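NS6 protease (Murine norovirus 1, PDB 4ASH) cleaves peptide bonds as a trypsin-like cysteine protease and probably processes the norovirus polyprotein into its mature proteins. Local coordinates at residues 8-13 with 69-74; 12-17 with 39-44; 48-53 with 59-64; 145-148 with 153-156. The protein carries 1 engineered substitution. All blocks are in the same frame, centred on the assembly; numbering follows the deposited sequence.

Interaction 1 of 4, residues 8-13 with 69-74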
loop_
_atom_site.group_PDB
_atom_site.type_symbol
_atom_site.label_atom_id
_atom_site.label_comp_id
_atom_site.label_asym_id
_atom_site.label_seq_id
_atom_site.Cartn_x
_atom_site.Cartn_y
_atom_site.Cartn_z
ATOM N N TRP A 8 2.107 -6.742 -11.613
ATOM C CA TRP A 8 1.701 -5.395 -11.978
ATOM C C TRP A 8 0.228 -5.269 -12.378
ATOM O O TRP A 8 -0.371 -4.207 -12.227
ATOM C CB TRP A 8 2.597 -4.868 -13.106
ATOM C CG TRP A 8 3.980 -4.549 -12.644
ATOM C CD1 TRP A 8 5.081 -5.356 -12.708
ATOM C CD2 TRP A 8 4.401 -3.343 -12.013
ATOM N NE1 TRP A 8 6.168 -4.720 -12.157
ATOM C CE2 TRP A 8 5.780 -3.480 -11.722
ATOM C CE3 TRP A 8 3.753 -2.162 -11.660
ATOM C CZ2 TRP A 8 6.523 -2.467 -11.124
ATOM C CZ3 TRP A 8 4.500 -1.146 -11.060
ATOM C CH2 TRP A 8 5.865 -1.311 -10.799
ATOM N N SER A 9 -0.371 -6.344 -12.886
ATOM C CA SER A 9 -1.770 -6.252 -13.286
ATOM C C SER A 9 -2.675 -6.102 -12.064
ATOM O O SER A 9 -3.859 -5.768 -12.207
ATOM C CB SER A 9 -2.194 -7.467 -14.120
ATOM O OG SER A 9 -2.444 -8.570 -13.281
ATOM N N ARG A 10 -2.090 -6.304 -10.877
ATOM C CA ARG A 10 -2.771 -6.154 -9.585
ATOM C C ARG A 10 -2.863 -4.699 -9.142
ATOM O O ARG A 10 -3.627 -4.373 -8.224
ATOM C CB ARG A 10 -2.025 -6.907 -8.471
ATOM C CG ARG A 10 -1.970 -8.424 -8.569
ATOM C CD ARG A 10 -1.173 -8.955 -7.382
ATOM N NE ARG A 10 -0.915 -10.383 -7.491
ATOM C CZ ARG A 10 -1.435 -11.305 -6.692
ATOM N NH1 ARG A 10 -2.224 -10.959 -5.676
ATOM N NH2 ARG A 10 -1.138 -12.576 -6.898
ATOM N N VAL A 11 -2.058 -3.831 -9.765
ATOM C CA VAL A 11 -2.025 -2.418 -9.412
ATOM C C VAL A 11 -2.936 -1.688 -10.391
ATOM O O VAL A 11 -2.710 -1.727 -11.606
ATOM C CB VAL A 11 -0.592 -1.845 -9.479
ATOM C CG1 VAL A 11 -0.573 -0.382 -9.038
ATOM C CG2 VAL A 11 0.359 -2.663 -8.593
ATOM N N VAL A 12 -4.003 -1.090 -9.868
ATOM C CA VAL A 12 -4.987 -0.392 -10.708
ATOM C C VAL A 12 -5.339 0.982 -10.160
ATOM O O VAL A 12 -5.203 1.239 -8.960
ATOM C CB VAL A 12 -6.293 -1.214 -10.904
ATOM C CG1 VAL A 12 -5.993 -2.553 -11.584
ATOM C CG2 VAL A 12 -7.011 -1.441 -9.568
ATOM N N GLN A 13 -5.794 1.880 -11.033
ATOM C CA GLN A 13 -6.218 3.194 -10.566
ATOM C C GLN A 13 -7.436 3.067 -9.658
ATOM O O GLN A 13 -8.255 2.150 -9.800
ATOM C CB GLN A 13 -6.483 4.133 -11.755
ATOM C CG GLN A 13 -5.183 4.545 -12.390
ATOM C CD GLN A 13 -5.308 5.707 -13.367
ATOM O OE1 GLN A 13 -5.488 6.864 -12.966
ATOM N NE2 GLN A 13 -5.164 5.407 -14.643
ATOM N N ASP A 69 -8.453 -14.431 -11.435
ATOM C CA ASP A 69 -7.239 -14.761 -12.179
ATOM C C ASP A 69 -5.953 -14.607 -11.370
ATOM O O ASP A 69 -4.866 -14.896 -11.869
ATOM C CB ASP A 69 -7.141 -13.931 -13.470
ATOM C CG ASP A 69 -7.137 -12.425 -13.215
ATOM O OD1 ASP A 69 -7.983 -11.950 -12.430
ATOM O OD2 ASP A 69 -6.300 -11.712 -13.822
ATOM N N ILE A 70 -6.064 -14.157 -10.123
ATOM C CA ILE A 70 -4.863 -13.869 -9.358
ATOM C C ILE A 70 -4.774 -14.706 -8.083
ATOM O O ILE A 70 -5.750 -14.860 -7.349
ATOM C CB ILE A 70 -4.750 -12.379 -9.007
ATOM C CG1 ILE A 70 -5.866 -11.967 -8.049
ATOM C CG2 ILE A 70 -4.775 -11.525 -10.262
ATOM C CD1 ILE A 70 -5.840 -10.511 -7.705
ATOM N N PRO A 71 -3.598 -15.277 -7.831
ATOM C CA PRO A 71 -3.436 -16.051 -6.598
ATOM C C PRO A 71 -3.304 -15.135 -5.384
ATOM O O PRO A 71 -2.775 -14.022 -5.481
ATOM C CB PRO A 71 -2.127 -16.802 -6.836
ATOM C CG PRO A 71 -1.352 -15.908 -7.735
ATOM C CD PRO A 71 -2.370 -15.252 -8.644
ATOM N N ALA A 72 -3.784 -15.596 -4.234
ATOM C CA ALA A 72 -3.646 -14.820 -2.996
ATOM C C ALA A 72 -2.185 -14.649 -2.616
ATOM O O ALA A 72 -1.381 -15.575 -2.783
ATOM C CB ALA A 72 -4.396 -15.499 -1.852
ATOM N N MET A 73 -1.870 -13.466 -2.084
ATOM C CA MET A 73 -0.545 -13.121 -1.558
ATOM C C MET A 73 -0.655 -12.845 -0.082
ATOM O O MET A 73 -1.737 -12.541 0.426
ATOM C CB MET A 73 -0.034 -11.835 -2.210
ATOM C CG MET A 73 0.641 -12.021 -3.530
ATOM S SD MET A 73 1.029 -10.389 -4.197
ATOM C CE MET A 73 2.200 -9.746 -3.015
ATOM N N VAL A 74 0.469 -12.968 0.616
ATOM C CA VAL A 74 0.543 -12.625 2.022
ATOM C C VAL A 74 0.525 -11.107 2.198
ATOM O O VAL A 74 1.266 -10.393 1.527
ATOM C CB VAL A 74 1.847 -13.161 2.623
ATOM C CG1 VAL A 74 2.070 -12.611 4.014
ATOM C CG2 VAL A 74 1.820 -14.683 2.656
#
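The guanidinium group of R10 grips the backbone carbonyl of P71. Its main bond runs from R10 NH2 to P71 O at 2.6 Å with an N-H...O angle of 153°; the donor lies in the carbonyl plane, on a lone pair, and the oxygen sits only 13° out of the guanidinium plane. A second bond to the same oxygen, from R10 NH1 to P71 O, is weak: 3.1 Å and bent. NH1 has a further acceptor in W21 O of strand 17-21, a second anchor that should help fix how the guanidinium is turned.

With its edge so occupied, the planar group is sandwiched between two apolar residues. M73 SD lies over the centre of one face, 3.5 Å above the plane, while I70 CB stands above the opposite face. The sulfur is carried there by the first torsion of M73 (chi1 -84°) and an extended second one; the bend at chi3 only sets where the methyl CE goes. P71 adds the flank of its ring, where CD comes within 3.4 Å of R10 NH2. R10 spans the gap because its chain is extended from CG to NE.

The contact joins the end of the 3-10 segment 8-10, just before strand 11-14, to the loop between strands 57-62 and 74-75. Strand 17-21 backs both sides: R10 packs on F20 and I70 on W21, while M73 reaches V155 of strand 152-162.

Interaction 2 of 4, residues 12-17 with 39-44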
loop_
_atom_site.group_PDB
_atom_site.type_symbol
_atom_site.label_atom_id
_atom_site.label_comp_id
_atom_site.label_asym_id
_atom_site.label_seq_id
_atom_site.Cartn_x
_atom_site.Cartn_y
_atom_site.Cartn_z
ATOM N N VAL A 12 -4.003 -1.090 -9.868
ATOM C CA VAL A 12 -4.987 -0.392 -10.708
ATOM C C VAL A 12 -5.339 0.982 -10.160
ATOM O O VAL A 12 -5.203 1.239 -8.960
ATOM C CB VAL A 12 -6.293 -1.214 -10.904
ATOM C CG1 VAL A 12 -5.993 -2.553 -11.584
ATOM C CG2 VAL A 12 -7.011 -1.441 -9.568
ATOM N N GLN A 13 -5.794 1.880 -11.033
ATOM C CA GLN A 13 -6.218 3.194 -10.566
ATOM C C GLN A 13 -7.436 3.067 -9.658
ATOM O O GLN A 13 -8.255 2.150 -9.800
ATOM C CB GLN A 13 -6.483 4.133 -11.755
ATOM C CG GLN A 13 -5.183 4.545 -12.390
ATOM C CD GLN A 13 -5.308 5.707 -13.367
ATOM O OE1 GLN A 13 -5.488 6.864 -12.966
ATOM N NE2 GLN A 13 -5.164 5.407 -14.643
ATOM N N PHE A 14 -7.527 3.963 -8.691
ATOM C CA PHE A 14 -8.606 3.922 -7.721
ATOM C C PHE A 14 -8.738 5.292 -7.085
ATOM O O PHE A 14 -7.801 5.781 -6.463
ATOM C CB PHE A 14 -8.301 2.869 -6.645
ATOM C CG PHE A 14 -9.487 2.493 -5.816
ATOM C CD1 PHE A 14 -10.557 1.819 -6.390
ATOM C CD2 PHE A 14 -9.547 2.813 -4.464
ATOM C CE1 PHE A 14 -11.657 1.469 -5.625
ATOM C CE2 PHE A 14 -10.646 2.464 -3.695
ATOM C CZ PHE A 14 -11.705 1.789 -4.281
ATOM N N GLY A 15 -9.902 5.915 -7.242
ATOM C CA GLY A 15 -10.099 7.249 -6.713
ATOM C C GLY A 15 -9.055 8.175 -7.298
ATOM O O GLY A 15 -8.859 8.210 -8.516
ATOM N N THR A 16 -8.375 8.909 -6.429
ATOM C CA THR A 16 -7.327 9.837 -6.845
ATOM C C THR A 16 -5.928 9.218 -6.729
ATOM O O THR A 16 -4.914 9.926 -6.716
ATOM C CB THR A 16 -7.396 11.150 -6.041
ATOM O OG1 THR A 16 -7.337 10.864 -4.637
ATOM C CG2 THR A 16 -8.690 11.889 -6.351
ATOM N N GLY A 17 -5.880 7.886 -6.685
ATOM C CA GLY A 17 -4.614 7.185 -6.615
ATOM C C GLY A 17 -4.688 5.803 -7.234
ATOM O O GLY A 17 -5.182 5.619 -8.355
ATOM N N THR A 39 -19.718 4.142 -2.509
ATOM C CA THR A 39 -19.592 4.205 -3.967
ATOM C C THR A 39 -19.530 2.800 -4.565
ATOM O O THR A 39 -18.838 1.926 -4.047
ATOM C CB THR A 39 -18.307 4.974 -4.396
ATOM O OG1 THR A 39 -18.359 6.323 -3.920
ATOM C CG2 THR A 39 -18.134 4.981 -5.909
ATOM N N GLU A 40 -20.244 2.581 -5.664
ATOM C CA GLU A 40 -20.115 1.323 -6.389
ATOM C C GLU A 40 -18.714 1.232 -7.008
ATOM O O GLU A 40 -18.258 2.166 -7.677
ATOM C CB GLU A 40 -21.202 1.199 -7.461
ATOM C CG GLU A 40 -21.013 0.014 -8.385
ATOM C CD GLU A 40 -22.105 -0.083 -9.437
ATOM O OE1 GLU A 40 -23.189 0.509 -9.237
ATOM O OE2 GLU A 40 -21.875 -0.752 -10.466
ATOM N N ILE A 41 -18.013 0.129 -6.761
ATOM C CA ILE A 41 -16.670 -0.042 -7.326
ATOM C C ILE A 41 -16.497 -1.407 -7.979
ATOM O O ILE A 41 -17.016 -2.405 -7.490
ATOM C CB ILE A 41 -15.579 0.152 -6.262
ATOM C CG1 ILE A 41 -15.832 -0.779 -5.075
ATOM C CG2 ILE A 41 -15.516 1.615 -5.806
ATOM C CD1 ILE A 41 -14.750 -0.732 -4.014
ATOM N N PHE A 42 -15.772 -1.445 -9.094
ATOM C CA PHE A 42 -15.556 -2.682 -9.843
ATOM C C PHE A 42 -16.858 -3.414 -10.142
ATOM O O PHE A 42 -16.897 -4.648 -10.170
ATOM C CB PHE A 42 -14.592 -3.604 -9.094
ATOM C CG PHE A 42 -13.360 -2.914 -8.602
ATOM C CD1 PHE A 42 -12.587 -2.142 -9.458
ATOM C CD2 PHE A 42 -12.979 -3.023 -7.274
ATOM C CE1 PHE A 42 -11.454 -1.495 -9.006
ATOM C CE2 PHE A 42 -11.843 -2.380 -6.807
ATOM C CZ PHE A 42 -11.077 -1.613 -7.667
ATOM N N GLY A 43 -17.921 -2.645 -10.349
ATOM C CA GLY A 43 -19.210 -3.200 -10.723
ATOM C C GLY A 43 -19.930 -3.831 -9.540
ATOM O O GLY A 43 -20.900 -4.568 -9.718
ATOM N N ARG A 44 -19.449 -3.558 -8.330
ATOM C CA ARG A 44 -20.057 -4.123 -7.129
ATOM C C ARG A 44 -20.651 -3.034 -6.236
ATOM O O ARG A 44 -20.030 -1.996 -6.007
ATOM C CB ARG A 44 -19.025 -4.946 -6.349
ATOM C CG ARG A 44 -18.351 -6.028 -7.176
ATOM C CD ARG A 44 -19.272 -7.240 -7.419
ATOM N NE ARG A 44 -18.592 -8.253 -8.221
ATOM C CZ ARG A 44 -17.849 -9.236 -7.712
ATOM N NH1 ARG A 44 -17.699 -9.358 -6.394
ATOM N NH2 ARG A 44 -17.252 -10.091 -8.530
#
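F14 meets F42 and I41 where the tight turn leaving strand 11-14 faces a second turn in the loop between strands 26-30 and 49-54, within the first beta-sheet domain of this trypsin-like fold. Both turns are closed by reciprocal backbone bonds: a type II' turn from F14 to G17, and a type I' turn from I41 to R44. F14 is thus the first residue of one turn and F42 the second of the other.

The two phenyl rings are near parallel, their planes at 27°, but they are slid so far apart, with centroids separated by 5.6 Å, that they barely overlap. Contact falls to one corner of the F42 ring: CZ approaches F14 CD1 at 3.7 Å and is equally close to CE1. The two side chains as a whole cross at about a right angle.

I41 reaches the far part of the F14 ring with two branches. Its CG2 lies 3.9 Å from F14 CE1, and its CD1 is 4.0 Å from F14 CZ. Placing CG1 between the backbone N and the carbonyl carbon (chi1 55°) lets the ethyl arm and the CG2 branch both touch the ring.

F27 meets both phenyl rings edge-to-face, and Y60 meets F14 with planes at about 80°, so the pair belongs to a larger aromatic group with F27 of strand 26-30 and Y60 of strand 57-62. V12 adds a looser apolar contact, its CG2 4.5 Å from F42 CE1.

Interaction 3 of 4, residues 48-53 with 59-64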
loop_
_atom_site.group_PDB
_atom_site.type_symbol
_atom_site.label_atom_id
_atom_site.label_comp_id
_atom_site.label_asym_id
_atom_site.label_seq_id
_atom_site.Cartn_x
_atom_site.Cartn_y
_atom_site.Cartn_z
ATOM N N ASP A 48 -21.987 -5.797 -1.206
ATOM C CA ASP A 48 -21.307 -6.907 -1.877
ATOM C C ASP A 48 -19.870 -6.957 -1.392
ATOM O O ASP A 48 -19.110 -7.869 -1.718
ATOM C CB ASP A 48 -21.304 -6.725 -3.392
ATOM C CG ASP A 48 -22.689 -6.791 -3.992
ATOM O OD1 ASP A 48 -23.523 -7.581 -3.503
ATOM O OD2 ASP A 48 -22.936 -6.047 -4.962
ATOM N N PHE A 49 -19.499 -5.953 -0.616
ATOM C CA PHE A 49 -18.170 -5.903 -0.052
ATOM C C PHE A 49 -18.211 -5.206 1.299
ATOM O O PHE A 49 -19.152 -4.465 1.597
ATOM C CB PHE A 49 -17.192 -5.191 -1.009
ATOM C CG PHE A 49 -17.563 -3.767 -1.322
ATOM C CD1 PHE A 49 -17.153 -2.729 -0.499
ATOM C CD2 PHE A 49 -18.311 -3.465 -2.453
ATOM C CE1 PHE A 49 -17.484 -1.416 -0.788
ATOM C CE2 PHE A 49 -18.645 -2.149 -2.748
ATOM C CZ PHE A 49 -18.234 -1.130 -1.914
ATOM N N THR A 50 -17.199 -5.463 2.120
ATOM C CA THR A 50 -17.038 -4.757 3.375
ATOM C C THR A 50 -15.741 -3.972 3.327
ATOM O O THR A 50 -14.832 -4.295 2.553
ATOM C CB THR A 50 -17.003 -5.714 4.570
ATOM O OG1 THR A 50 -15.891 -6.604 4.440
ATOM C CG2 THR A 50 -18.288 -6.523 4.642
ATOM N N VAL A 51 -15.666 -2.926 4.136
ATOM C CA VAL A 51 -14.507 -2.052 4.109
ATOM C C VAL A 51 -14.006 -1.879 5.522
ATOM O O VAL A 51 -14.792 -1.678 6.456
ATOM C CB VAL A 51 -14.843 -0.674 3.522
ATOM C CG1 VAL A 51 -13.591 0.172 3.444
ATOM C CG2 VAL A 51 -15.466 -0.819 2.141
ATOM N N THR A 52 -12.700 -2.005 5.698
ATOM C CA THR A 52 -12.117 -1.712 6.993
ATOM C C THR A 52 -11.026 -0.669 6.804
ATOM O O THR A 52 -10.301 -0.679 5.813
ATOM C CB THR A 52 -11.559 -2.968 7.708
ATOM O OG1 THR A 52 -10.309 -3.359 7.131
ATOM C CG2 THR A 52 -12.545 -4.127 7.615
ATOM N N SER A 53 -10.936 0.251 7.752
ATOM C CA SER A 53 -9.894 1.255 7.713
ATOM C C SER A 53 -9.107 1.270 9.012
ATOM O O SER A 53 -9.618 0.935 10.087
ATOM C CB SER A 53 -10.475 2.643 7.432
ATOM O OG SER A 53 -11.459 2.986 8.388
ATOM N N LYS A 59 -8.958 -1.378 3.406
ATOM C CA LYS A 59 -9.072 -2.705 2.819
ATOM C C LYS A 59 -10.518 -3.018 2.479
ATOM O O LYS A 59 -11.411 -2.856 3.312
ATOM C CB LYS A 59 -8.509 -3.767 3.774
ATOM C CG LYS A 59 -8.668 -5.211 3.290
ATOM C CD LYS A 59 -7.783 -6.157 4.086
ATOM C CE LYS A 59 -8.195 -6.231 5.554
ATOM N NZ LYS A 59 -9.558 -6.807 5.727
ATOM N N TYR A 60 -10.733 -3.471 1.250
ATOM C CA TYR A 60 -12.037 -3.927 0.789
ATOM C C TYR A 60 -12.012 -5.429 0.662
ATOM O O TYR A 60 -11.072 -5.985 0.092
ATOM C CB TYR A 60 -12.331 -3.357 -0.599
ATOM C CG TYR A 60 -12.456 -1.862 -0.653
ATOM C CD1 TYR A 60 -11.326 -1.058 -0.700
ATOM C CD2 TYR A 60 -13.697 -1.256 -0.708
ATOM C CE1 TYR A 60 -11.434 0.325 -0.770
ATOM C CE2 TYR A 60 -13.814 0.126 -0.780
ATOM C CZ TYR A 60 -12.678 0.907 -0.809
ATOM O OH TYR A 60 -12.783 2.283 -0.902
ATOM N N TYR A 61 -13.037 -6.087 1.198
ATOM C CA TYR A 61 -13.184 -7.522 1.027
ATOM C C TYR A 61 -14.472 -7.847 0.270
ATOM O O TYR A 61 -15.567 -7.456 0.685
ATOM C CB TYR A 61 -13.163 -8.247 2.382
ATOM C CG TYR A 61 -13.569 -9.703 2.239
ATOM C CD1 TYR A 61 -12.668 -10.651 1.766
ATOM C CD2 TYR A 61 -14.866 -10.110 2.509
ATOM C CE1 TYR A 61 -13.044 -11.981 1.594
ATOM C CE2 TYR A 61 -15.251 -11.437 2.343
ATOM C CZ TYR A 61 -14.337 -12.365 1.887
ATOM O OH TYR A 61 -14.715 -13.681 1.734
ATOM N N PHE A 62 -14.329 -8.572 -0.834
ATOM C CA PHE A 62 -15.455 -8.929 -1.688
ATOM C C PHE A 62 -15.823 -10.386 -1.457
ATOM O O PHE A 62 -14.988 -11.272 -1.615
ATOM C CB PHE A 62 -15.094 -8.701 -3.163
ATOM C CG PHE A 62 -14.815 -7.263 -3.502
ATOM C CD1 PHE A 62 -13.561 -6.716 -3.271
ATOM C CD2 PHE A 62 -15.809 -6.456 -4.049
ATOM C CE1 PHE A 62 -13.289 -5.389 -3.575
ATOM C CE2 PHE A 62 -15.548 -5.133 -4.349
ATOM C CZ PHE A 62 -14.289 -4.598 -4.105
ATOM N N THR A 63 -17.075 -10.625 -1.080
ATOM C CA THR A 63 -17.566 -11.981 -0.845
ATOM C C THR A 63 -17.318 -12.891 -2.046
ATOM O O THR A 63 -16.890 -14.045 -1.899
ATOM C CB THR A 63 -19.065 -11.965 -0.523
ATOM O OG1 THR A 63 -19.299 -11.089 0.587
ATOM C CG2 THR A 63 -19.533 -13.364 -0.160
ATOM N N SER A 64 -17.629 -12.383 -3.230
ATOM C CA SER A 64 -17.358 -13.093 -4.472
ATOM C C SER A 64 -16.123 -12.496 -5.114
ATOM O O SER A 64 -15.991 -11.279 -5.168
ATOM C CB SER A 64 -18.535 -12.964 -5.440
ATOM O OG SER A 64 -19.693 -13.566 -4.898
HETATM O O HOH W 1 -18.988 -9.487 -3.825
#
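Four backbone hydrogen bonds join T50 to Y61 and T52 to K59, each pair bonded in both directions. The longest of the four are 2.9 Å, T50 N to Y61 O and Y61 N to T50 O, and the straightest, K59 N to T52 O, has an N-H...O angle of 171°. F49-F62 and V51-Y60 are the intervening non-hydrogen-bonded pairs, where the alpha carbons close to about 4.5 Å and V51 CA makes a CA-H...O contact with K59 O.

This alternation is that of antiparallel strands, here the two arms of the hairpin 49-54/57-62, their axes 4.6 Å apart at 160°. Strand 49-54 is outermost in the five-stranded sheet within this chain; strand 57-62 continues to strand 26-30 through backbone bonds of Y60 with F27 and F62 with H25.

Aromatic contacts gather on the face bearing F49, V51, Y60 and F62. F49 CB sits over the F62 ring, 3.9 Å from its centroid, in a CH-pi contact. F49 CG lies between the backbone N and the carbonyl carbon (chi1 60°), which puts the ring beside both the F62 and Y60 rings, oblique to each, with CD1 at the edge of the Y60 ring. V51 CG2 presses on Y60 CD2 at 3.4 Å.

Where the strands part, a water donates to D48 O at 2.7 Å and accepts from S64 N. T63 N also reaches D48 O, but weakly.

Interaction 4 of 4, residues 145-148 with 153-156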
loop_
_atom_site.group_PDB
_atom_site.type_symbol
_atom_site.label_atom_id
_atom_site.label_comp_id
_atom_site.label_asym_id
_atom_site.label_seq_id
_atom_site.Cartn_x
_atom_site.Cartn_y
_atom_site.Cartn_z
ATOM N N TYR A 145 3.855 -1.631 -1.432
ATOM C CA TYR A 145 5.235 -1.923 -1.095
ATOM C C TYR A 145 5.339 -3.424 -0.952
ATOM O O TYR A 145 4.571 -4.015 -0.191
ATOM C CB TYR A 145 5.579 -1.309 0.262
ATOM C CG TYR A 145 5.843 0.182 0.257
ATOM C CD1 TYR A 145 4.919 1.076 -0.278
ATOM C CD2 TYR A 145 7.010 0.695 0.804
ATOM C CE1 TYR A 145 5.153 2.447 -0.275
ATOM C CE2 TYR A 145 7.260 2.066 0.814
ATOM C CZ TYR A 145 6.328 2.935 0.276
ATOM O OH TYR A 145 6.564 4.299 0.280
ATOM N N VAL A 146 6.273 -4.041 -1.665
ATOM C CA VAL A 146 6.414 -5.493 -1.632
ATOM C C VAL A 146 7.870 -5.883 -1.401
ATOM O O VAL A 146 8.776 -5.089 -1.609
ATOM C CB VAL A 146 5.915 -6.155 -2.948
ATOM C CG1 VAL A 146 4.451 -5.810 -3.206
ATOM C CG2 VAL A 146 6.774 -5.728 -4.136
ATOM N N TYR A 147 8.098 -7.109 -0.957
ATOM C CA TYR A 147 9.464 -7.622 -0.918
ATOM C C TYR A 147 9.458 -9.132 -1.052
ATOM O O TYR A 147 8.423 -9.774 -0.859
ATOM C CB TYR A 147 10.219 -7.176 0.342
ATOM C CG TYR A 147 9.867 -7.912 1.615
ATOM C CD1 TYR A 147 8.672 -7.670 2.278
ATOM C CD2 TYR A 147 10.742 -8.845 2.161
ATOM C CE1 TYR A 147 8.358 -8.335 3.456
ATOM C CE2 TYR A 147 10.436 -9.514 3.338
ATOM C CZ TYR A 147 9.238 -9.258 3.975
ATOM O OH TYR A 147 8.930 -9.923 5.147
ATOM N N LYS A 148 10.601 -9.692 -1.427
ATOM C CA LYS A 148 10.713 -11.139 -1.513
ATOM C C LYS A 148 11.145 -11.686 -0.161
ATOM O O LYS A 148 12.282 -11.487 0.272
ATOM C CB LYS A 148 11.695 -11.555 -2.609
ATOM C CG LYS A 148 11.693 -13.055 -2.877
ATOM C CD LYS A 148 12.762 -13.452 -3.877
ATOM C CE LYS A 148 12.513 -12.818 -5.234
ATOM N NZ LYS A 148 13.540 -13.223 -6.237
ATOM N N TRP A 153 6.971 -13.465 -2.734
ATOM C CA TRP A 153 6.689 -12.030 -2.656
ATOM C C TRP A 153 5.499 -11.711 -1.753
ATOM O O TRP A 153 4.433 -12.317 -1.872
ATOM C CB TRP A 153 6.486 -11.445 -4.053
ATOM C CG TRP A 153 7.751 -11.410 -4.847
ATOM C CD1 TRP A 153 8.267 -12.415 -5.612
ATOM C CD2 TRP A 153 8.673 -10.316 -4.944
ATOM N NE1 TRP A 153 9.451 -12.013 -6.184
ATOM C CE2 TRP A 153 9.722 -10.730 -5.791
ATOM C CE3 TRP A 153 8.712 -9.029 -4.400
ATOM C CZ2 TRP A 153 10.798 -9.900 -6.104
ATOM C CZ3 TRP A 153 9.781 -8.206 -4.712
ATOM C CH2 TRP A 153 10.810 -8.646 -5.557
ATOM N N VAL A 154 5.693 -10.768 -0.837
ATOM C CA VAL A 154 4.657 -10.419 0.125
ATOM C C VAL A 154 4.442 -8.916 0.070
ATOM O O VAL A 154 5.335 -8.175 -0.333
ATOM C CB VAL A 154 5.017 -10.861 1.560
ATOM C CG1 VAL A 154 5.457 -12.312 1.564
ATOM C CG2 VAL A 154 6.096 -9.998 2.118
ATOM N N VAL A 155 3.237 -8.471 0.400
ATOM C CA VAL A 155 2.951 -7.040 0.380
ATOM C C VAL A 155 2.900 -6.543 1.822
ATOM O O VAL A 155 2.389 -7.231 2.711
ATOM C CB VAL A 155 1.689 -6.689 -0.464
ATOM C CG1 VAL A 155 0.464 -7.469 -0.025
ATOM C CG2 VAL A 155 1.411 -5.198 -0.446
ATOM N N ILE A 156 3.478 -5.369 2.062
ATOM C CA ILE A 156 3.618 -4.889 3.436
ATOM C C ILE A 156 2.860 -3.613 3.766
ATOM O O ILE A 156 2.750 -3.227 4.939
ATOM C CB ILE A 156 5.093 -4.715 3.826
ATOM C CG1 ILE A 156 5.743 -3.600 3.004
ATOM C CG2 ILE A 156 5.830 -6.035 3.680
ATOM C CD1 ILE A 156 7.136 -3.219 3.512
#
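W153 lays the face of its indole under the chain of K148. K148 CB stands over the centre of the six-membered ring of W153, 3.9 Å from its centroid and close to the ring normal, a CH-pi contact. The chain then bends at chi3 (-63°), which brings CE to 3.3 Å from W153 NE1, so the lysine chain crosses the indole obliquely, with CB over the six-membered ring and CE near NE1. V146 CG2 meets the same ring obliquely, at CE3.

Three backbone bonds hold the strands together. I156 N to Y145 O is the shortest at 2.8 Å and the straightest, at 172°; Y147 and V154 exchange the other two. With axes 4.6 Å apart and directions 148° apart, the segments form the antiparallel hairpin of strands 144-149 and 152-162 in the second, mixed sheet of the trypsin-like fold.

On the other side of the hairpin the Y147 ring takes I156 CG2 at its edge, in plane, 3.4 Å from CE1. Its hydroxyl is bonded to E76 OE1, which anchors the far end of the ring. Y145 CB rests on I156 CG1 at 3.6 Å, and the Y145 hydroxyl is hydrogen-bonded to H159 ND1.

From the N terminus, residues 8-13 open the loop that interaction 1 closes at 69-74. Interaction 2 starts from the same stretch, sharing V12 and Q13, and closes a shorter loop at 39-44 inside it. Interaction 3, a hairpin, is also nested within that large loop but follows interaction 2 in series; the two touch through R44 and S64 and through I41 and Y60. All three gather around the five-stranded sheet. Interaction 4 lies later in the chain, in the mixed sheet, its centre about 23 Å from that of interaction 2. Interaction 1 bridges the sheets: V74 O probably bonds to V155 N, and M73 CE packs on W153 O.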